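Local coordinates for alpha-1,2-mannosidase (Bacteroides thetaiotaomicron, PDB 2WW2), which is an inverting, calcium-dependent glycoside hydrolase of family GH92 that releases mannose from alpha-mannosides, at residues P298-E303 against S350-Q355; S314-N319 against F366-A371; S356-Y361 against S386-A391. All blocks are in the same frame, centred on the assembly; numbering follows the deposited sequence. Where two conformers were deposited one is given.

Helix 347-364 ties the three contacts together. Its first half packs on strand 299-304 in interaction 1, and its second half faces helix 383-393 in interaction 3, with about 10 Å between the two centres. The centre of interaction 2 lies about 12 Å from that of interaction 3 and about 13 Å from that of interaction 1; this contact joins the loop 314-319 to the chain that leaves the helix. The seams are close: M367 SD is 3.5 Å from I357 CG2 and 3.6 Å from L388 CD1, while Y316 CE2 meets A360 CB at 3.4 Å. All six segments belong to the GH92 catalytic region; none of them supplies a ligand to the bound sodium ions.

Interaction 1: P298-E303 against S350-Q355; sequences PREFYE and SERVTQ
Y302 points its hydroxyl over one face of the R352 guanidinium, with ring and guanidinium planes 61° apart. The 3.1 Å from Y302 OH to R352 NE looks like a bond but has the wrong angle for one; NE hydrogen-bonds instead to the hydroxyl of Y326, on the next strand of the sheet. With a chi1 of 55°, Y302 CG sits between its own backbone N and carbonyl carbon, which turns the ring to the helix. E300 comes in differently. Its carboxylate stands nearly perpendicular to the guanidinium (89°), and OE2 lies well out of the guanidinium plane, 4.1 Å from R352 NH2, so the attraction between them is of charges alone. A water at the guanidinium edge closes the gap, accepting from R352 NH2 at 3.0 Å and donating to E300 OE2 at 2.6 Å. Further along, P298 CG touches V353 CG2 at 4.1 Å, the two side chains crossing at about a right angle. A leucine replacing R352 would probably leave E300 without this nearby positive charge, and the water and Y326 hydroxyl without these N-H donors. Here a helix probably belonging to the (alpha/alpha)6 barrel of the GH92 catalytic domain packs against a five-stranded antiparallel sheet.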
# COMPACT_ATOMS: atom_id res chain seq x y z
N PRO A 298 -1.22 4.36 -37.27
CA PRO A 298 -2.35 5.17 -37.73
C PRO A 298 -2.96 4.57 -38.99
O PRO A 298 -2.27 3.86 -39.74
CB PRO A 298 -1.71 6.53 -38.03
CG PRO A 298 -0.29 6.16 -38.50
CD PRO A 298 0.08 5.02 -37.54
N ARG A 299 -4.22 4.87 -39.25
CA ARG A 299 -4.86 4.35 -40.46
C ARG A 299 -4.56 5.21 -41.68
O ARG A 299 -4.39 6.45 -41.58
CB ARG A 299 -6.38 4.24 -40.28
CG ARG A 299 -7.11 5.62 -40.29
CD ARG A 299 -8.63 5.43 -40.12
NE ARG A 299 -8.92 4.92 -38.78
CZ ARG A 299 -9.09 3.64 -38.47
NH1 ARG A 299 -9.07 2.69 -39.42
NH2 ARG A 299 -9.32 3.30 -37.21
N GLU A 300 -4.46 4.54 -42.83
CA GLU A 300 -4.45 5.24 -44.12
C GLU A 300 -5.78 5.99 -44.22
O GLU A 300 -6.82 5.46 -43.86
CB GLU A 300 -4.34 4.22 -45.27
CG GLU A 300 -3.06 3.37 -45.19
CD GLU A 300 -3.09 2.11 -46.04
OE1 GLU A 300 -4.12 1.82 -46.70
OE2 GLU A 300 -2.07 1.38 -46.03
N PHE A 301 -5.73 7.24 -44.68
CA PHE A 301 -6.95 8.04 -44.83
C PHE A 301 -7.10 8.50 -46.30
O PHE A 301 -7.86 9.43 -46.61
CB PHE A 301 -6.88 9.24 -43.89
CG PHE A 301 -8.23 9.76 -43.48
CD1 PHE A 301 -9.04 9.03 -42.63
CD2 PHE A 301 -8.68 11.00 -43.94
CE1 PHE A 301 -10.30 9.52 -42.25
CE2 PHE A 301 -9.93 11.49 -43.54
CZ PHE A 301 -10.74 10.73 -42.70
N TYR A 302 -6.36 7.83 -47.18
CA TYR A 302 -6.43 8.12 -48.60
C TYR A 302 -7.14 6.99 -49.34
O TYR A 302 -7.35 5.87 -48.80
CB TYR A 302 -5.04 8.35 -49.20
CG TYR A 302 -4.04 7.23 -48.96
CD1 TYR A 302 -3.88 6.20 -49.89
CD2 TYR A 302 -3.27 7.19 -47.81
CE1 TYR A 302 -2.98 5.17 -49.67
CE2 TYR A 302 -2.36 6.17 -47.58
CZ TYR A 302 -2.22 5.17 -48.51
OH TYR A 302 -1.32 4.17 -48.28
N GLU A 303 -7.48 7.28 -50.59
CA GLU A 303 -8.30 6.42 -51.41
C GLU A 303 -7.73 6.51 -52.83
O GLU A 303 -6.92 7.39 -53.13
CB GLU A 303 -9.76 6.92 -51.35
CG GLU A 303 -10.21 7.21 -49.90
CD GLU A 303 -11.69 7.53 -49.75
OE1 GLU A 303 -12.52 6.93 -50.46
OE2 GLU A 303 -12.03 8.37 -48.89
N SER A 350 6.27 4.56 -43.07
CA SER A 350 6.84 5.81 -42.54
C SER A 350 7.06 6.83 -43.64
O SER A 350 6.94 8.05 -43.41
CB SER A 350 8.16 5.54 -41.81
OG SER A 350 8.00 4.51 -40.84
N GLU A 351 7.40 6.36 -44.84
CA GLU A 351 7.56 7.28 -45.98
C GLU A 351 6.29 8.11 -46.21
O GLU A 351 6.36 9.31 -46.49
CB GLU A 351 7.93 6.53 -47.28
CG GLU A 351 9.37 6.00 -47.30
CD GLU A 351 9.68 5.14 -48.52
OE1 GLU A 351 8.77 4.79 -49.29
OE2 GLU A 351 10.87 4.83 -48.71
N ARG A 352 5.12 7.46 -46.11
CA ARG A 352 3.84 8.13 -46.35
C ARG A 352 3.36 8.89 -45.10
O ARG A 352 2.77 9.99 -45.21
CB ARG A 352 2.78 7.13 -46.81
CG ARG A 352 3.15 6.39 -48.10
CD ARG A 352 2.01 5.52 -48.61
NE ARG A 352 1.74 4.38 -47.73
CZ ARG A 352 2.12 3.13 -48.00
NH1 ARG A 352 2.80 2.86 -49.11
NH2 ARG A 352 1.84 2.15 -47.15
N VAL A 353 3.61 8.32 -43.92
CA VAL A 353 3.21 8.97 -42.66
C VAL A 353 3.92 10.29 -42.49
O VAL A 353 3.31 11.31 -42.08
CB VAL A 353 3.51 8.07 -41.44
CG1 VAL A 353 3.41 8.89 -40.14
CG2 VAL A 353 2.54 6.89 -41.40
N THR A 354 5.22 10.31 -42.80
CA THR A 354 5.97 11.57 -42.64
C THR A 354 5.46 12.63 -43.61
O THR A 354 5.25 13.78 -43.21
CB THR A 354 7.51 11.38 -42.77
OG1 THR A 354 7.79 10.70 -43.99
CG2 THR A 354 8.05 10.53 -41.58
N GLN A 355 5.22 12.24 -44.86
CA GLN A 355 4.59 13.17 -45.81
C GLN A 355 3.24 13.70 -45.30
O GLN A 355 2.91 14.87 -45.49
CB GLN A 355 4.30 12.49 -47.16
CG GLN A 355 5.44 12.40 -48.15
CD GLN A 355 5.05 11.48 -49.30
OE1 GLN A 355 5.42 10.28 -49.34
NE2 GLN A 355 4.24 12.00 -50.22
O HOH W 1 0.03 2.13 -44.73

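Interaction 2: S314-N319 against F366-A371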
# COMPACT_ATOMS: atom_id res chain seq x y z
N SER A 314 -9.31 15.88 -46.77
CA SER A 314 -8.51 16.37 -45.66
C SER A 314 -9.37 16.61 -44.42
O SER A 314 -10.31 17.42 -44.47
CB SER A 314 -7.83 17.69 -46.03
OG SER A 314 -7.20 18.22 -44.88
N PRO A 315 -9.03 15.94 -43.30
CA PRO A 315 -9.81 16.25 -42.11
C PRO A 315 -9.29 17.53 -41.46
O PRO A 315 -9.77 17.88 -40.38
CB PRO A 315 -9.56 15.04 -41.19
CG PRO A 315 -8.17 14.59 -41.55
CD PRO A 315 -8.00 14.92 -43.04
N TYR A 316 -8.34 18.21 -42.11
CA TYR A 316 -7.83 19.49 -41.62
C TYR A 316 -8.45 20.70 -42.33
O TYR A 316 -8.71 21.72 -41.68
CB TYR A 316 -6.29 19.56 -41.67
CG TYR A 316 -5.67 18.48 -40.78
CD1 TYR A 316 -5.54 18.68 -39.41
CD2 TYR A 316 -5.29 17.25 -41.32
CE1 TYR A 316 -5.03 17.69 -38.60
CE2 TYR A 316 -4.76 16.27 -40.51
CZ TYR A 316 -4.63 16.50 -39.15
OH TYR A 316 -4.12 15.53 -38.33
N ASP A 317 -8.69 20.60 -43.63
CA ASP A 317 -9.29 21.73 -44.36
C ASP A 317 -10.56 21.36 -45.13
O ASP A 317 -11.18 22.22 -45.74
CB ASP A 317 -8.25 22.47 -45.24
CG ASP A 317 -7.82 21.68 -46.47
OD1 ASP A 317 -8.40 20.61 -46.80
OD2 ASP A 317 -6.89 22.15 -47.14
N GLY A 318 -10.94 20.08 -45.10
CA GLY A 318 -12.19 19.66 -45.73
C GLY A 318 -12.22 19.60 -47.26
O GLY A 318 -13.27 19.30 -47.85
N ASN A 319 -11.10 19.90 -47.90
CA ASN A 319 -10.96 19.74 -49.34
C ASN A 319 -10.36 18.39 -49.71
O ASN A 319 -9.80 17.71 -48.85
CB ASN A 319 -10.12 20.89 -49.89
CG ASN A 319 -10.80 22.22 -49.71
OD1 ASN A 319 -10.18 23.21 -49.34
ND2 ASN A 319 -12.09 22.26 -49.97
N PHE A 366 -0.49 23.70 -38.28
CA PHE A 366 0.25 22.97 -37.25
C PHE A 366 0.40 21.51 -37.64
O PHE A 366 -0.48 20.93 -38.27
CB PHE A 366 -0.49 23.04 -35.90
CG PHE A 366 -0.41 24.39 -35.21
CD1 PHE A 366 0.64 24.69 -34.35
CD2 PHE A 366 -1.42 25.33 -35.38
CE1 PHE A 366 0.72 25.91 -33.69
CE2 PHE A 366 -1.36 26.56 -34.72
CZ PHE A 366 -0.28 26.86 -33.88
N MET A 367 1.49 20.89 -37.20
CA MET A 367 1.57 19.44 -37.29
C MET A 367 0.65 18.83 -36.23
O MET A 367 0.45 19.40 -35.16
CB MET A 367 3.00 18.95 -37.06
CG MET A 367 3.99 19.46 -38.10
SD MET A 367 5.62 18.69 -37.90
CE MET A 367 6.25 19.59 -36.49
N PRO A 368 0.08 17.65 -36.53
CA PRO A 368 -0.78 17.05 -35.53
C PRO A 368 0.03 16.42 -34.38
O PRO A 368 1.22 16.10 -34.57
CB PRO A 368 -1.51 15.95 -36.30
CG PRO A 368 -0.58 15.59 -37.43
CD PRO A 368 0.20 16.84 -37.75
N GLU A 369 -0.61 16.26 -33.22
CA GLU A 369 -0.01 15.55 -32.10
C GLU A 369 -0.96 14.40 -31.74
O GLU A 369 -0.57 13.25 -31.82
CB GLU A 369 0.27 16.48 -30.91
CG GLU A 369 1.27 17.63 -31.19
CD GLU A 369 2.68 17.17 -31.52
OE1 GLU A 369 2.97 15.96 -31.35
OE2 GLU A 369 3.52 18.00 -31.96
N TRP A 370 -2.21 14.73 -31.39
CA TRP A 370 -3.30 13.75 -31.38
C TRP A 370 -4.26 14.12 -32.52
O TRP A 370 -4.72 15.26 -32.59
CB TRP A 370 -4.05 13.76 -30.03
CG TRP A 370 -4.06 12.40 -29.35
CD1 TRP A 370 -3.41 12.06 -28.20
CD2 TRP A 370 -4.73 11.21 -29.81
NE1 TRP A 370 -3.64 10.72 -27.90
CE2 TRP A 370 -4.45 10.18 -28.87
CE3 TRP A 370 -5.56 10.92 -30.90
CZ2 TRP A 370 -4.96 8.89 -29.01
CZ3 TRP A 370 -6.04 9.62 -31.06
CH2 TRP A 370 -5.74 8.62 -30.11
N ALA A 371 -4.54 13.18 -33.42
CA ALA A 371 -5.43 13.40 -34.55
C ALA A 371 -6.49 12.32 -34.58
O ALA A 371 -6.17 11.12 -34.48
CB ALA A 371 -4.64 13.36 -35.87
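The turn of a beta-hairpin, residues 314-319 between strands 310-313 and 320-322, sends Y316 across to P368 and A371. Those two belong to the chain that runs from helix 347-364 into strand 370-371. The touching is done by the end of the tyrosine: Y316 OH lies 3.3 Å from P368 CB, and the same hydroxyl is 3.3 Å from A371 CB, so it rests against two carbons and forms no hydrogen bond with either residue. The aromatic carbon behind it, Y316 CZ, is 4.3 Å from P368 CB. Proline and tyrosine side chains cross at about a right angle. A chi1 of -61° sets Y316 CG anti to its carbonyl carbon, and the ring reaches away from the turn. H375 meets that ring edge-to-face.

The turn that carries Y316 is held by its own bonds. S314 OG accepts from Y316 N at 3.0 Å, an ST turn, and from D317 N at 3.1 Å, an ST motif, so one hydroxyl oxygen grips two successive amides. That hydroxyl is also hydrogen-bonded to E363 near the end of the helix. Next, D317 OD1 accepts from N319 N in an Asx turn, with the donor 42° out of the carboxylate plane. Backbone bonds from G318 N to S314 O and from S314 N to N319 O, each 2.8 Å, close the turn. G318 has a positive phi, which suits glycine.

Strands 320-322 and 370-371 are the two outer strands of one five-stranded antiparallel sheet; the contact is a hairpin turn reaching with a single aromatic side chain to the opposite edge of its own sheet.

Interaction 3: S356-Y361 against S386-A391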
# COMPACT_ATOMS: atom_id res chain seq x y z
N SER A 356 2.45 12.83 -44.68
CA SER A 356 1.11 13.23 -44.21
C SER A 356 1.16 14.24 -43.07
O SER A 356 0.26 15.07 -42.93
CB SER A 356 0.25 12.03 -43.83
OG SER A 356 0.69 11.42 -42.63
N ILE A 357 2.21 14.18 -42.26
CA ILE A 357 2.39 15.15 -41.17
C ILE A 357 2.61 16.53 -41.78
O ILE A 357 2.02 17.52 -41.33
CB ILE A 357 3.61 14.75 -40.28
CG1 ILE A 357 3.24 13.56 -39.39
CG2 ILE A 357 4.08 15.93 -39.42
CD1 ILE A 357 4.45 12.92 -38.70
N ILE A 358 3.45 16.61 -42.80
CA ILE A 358 3.68 17.88 -43.49
C ILE A 358 2.39 18.36 -44.19
O ILE A 358 2.05 19.54 -44.16
CB ILE A 358 4.85 17.77 -44.50
CG1 ILE A 358 6.13 17.40 -43.75
CG2 ILE A 358 5.06 19.09 -45.28
CD1 ILE A 358 6.40 18.30 -42.57
N ASN A 359 1.65 17.44 -44.80
CA ASN A 359 0.40 17.80 -45.44
C ASN A 359 -0.56 18.42 -44.41
O ASN A 359 -1.20 19.42 -44.68
CB ASN A 359 -0.27 16.59 -46.10
CG ASN A 359 0.50 16.08 -47.31
OD1 ASN A 359 1.31 16.79 -47.88
ND2 ASN A 359 0.24 14.83 -47.69
N ALA A 360 -0.67 17.80 -43.24
CA ALA A 360 -1.56 18.32 -42.19
C ALA A 360 -1.11 19.72 -41.80
O ALA A 360 -1.94 20.62 -41.58
CB ALA A 360 -1.56 17.38 -40.96
N TYR A 361 0.21 19.89 -41.71
CA TYR A 361 0.79 21.21 -41.41
C TYR A 361 0.41 22.23 -42.50
O TYR A 361 0.02 23.36 -42.19
CB TYR A 361 2.32 21.12 -41.26
CG TYR A 361 3.04 22.45 -41.25
CD1 TYR A 361 3.07 23.25 -40.11
CD2 TYR A 361 3.71 22.91 -42.39
CE1 TYR A 361 3.74 24.48 -40.11
CE2 TYR A 361 4.38 24.12 -42.39
CZ TYR A 361 4.39 24.89 -41.26
OH TYR A 361 5.07 26.09 -41.28
N SER A 386 9.54 14.02 -33.46
CA SER A 386 10.27 12.76 -33.33
C SER A 386 10.03 11.83 -34.52
O SER A 386 10.96 11.23 -35.06
CB SER A 386 9.89 12.06 -32.02
OG SER A 386 10.48 10.77 -31.97
N LEU A 387 8.77 11.70 -34.95
CA LEU A 387 8.48 10.84 -36.11
C LEU A 387 9.25 11.30 -37.35
O LEU A 387 9.82 10.49 -38.08
CB LEU A 387 6.99 10.88 -36.45
CG LEU A 387 6.13 9.81 -35.77
CD1 LEU A 387 6.11 10.03 -34.25
CD2 LEU A 387 4.71 9.88 -36.36
N LEU A 388 9.26 12.60 -37.58
CA LEU A 388 9.99 13.12 -38.73
C LEU A 388 11.50 12.89 -38.60
O LEU A 388 12.16 12.46 -39.55
CB LEU A 388 9.70 14.62 -38.91
CG LEU A 388 8.26 15.05 -39.26
CD1 LEU A 388 8.17 16.59 -39.40
CD2 LEU A 388 7.84 14.40 -40.57
N VAL A 389 12.05 13.20 -37.44
CA VAL A 389 13.52 13.16 -37.30
C VAL A 389 14.05 11.72 -37.18
O VAL A 389 15.08 11.36 -37.77
CB VAL A 389 13.98 14.00 -36.11
CG1 VAL A 389 15.49 13.81 -35.87
CG2 VAL A 389 13.63 15.49 -36.37
N ASP A 390 13.33 10.89 -36.43
CA ASP A 390 13.73 9.49 -36.32
C ASP A 390 13.80 8.87 -37.72
O ASP A 390 14.78 8.17 -38.07
CB ASP A 390 12.79 8.70 -35.42
CG ASP A 390 13.26 7.27 -35.19
OD1 ASP A 390 14.38 7.09 -34.64
OD2 ASP A 390 12.53 6.32 -35.58
N ALA A 391 12.78 9.14 -38.54
CA ALA A 391 12.74 8.60 -39.91
C ALA A 391 13.89 9.17 -40.72
O ALA A 391 14.61 8.43 -41.39
CB ALA A 391 11.41 8.92 -40.58
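I357 and I358 reach L387 and L388 through different second torsions. In I357 the chain runs on straight (chi2 168°), which carries CD1 out toward the other helix, whereas in I358 it folds round (chi2 -51°) and brings CD1 over to L388, although its CB does not start out in that direction. I357 spreads its two branches: the I357 and L387 side chains cross at about a right angle, I357 CD1 lying 3.8 Å from L387 CD2, while I357 CG2 meets L388 CD1 at 4.1 Å, these two side chains sliding past each other in opposite directions. L388 forks as well, its CD2 4.1 Å from I357 CD1 and its CD1 4.0 Å from I358 CD1. The axes of segments 356-361 and 386-391 come within 11.4 Å of each other, at 141° between their N-to-C directions, some way from fully antiparallel. Helix 401-413 touches I358 and L388. Only methyl and methylene groups meet across these two segments, and all four residues are buried, so what holds the helices here is dispersion and the exclusion of water, with no hydrogen bond to fix the pairing.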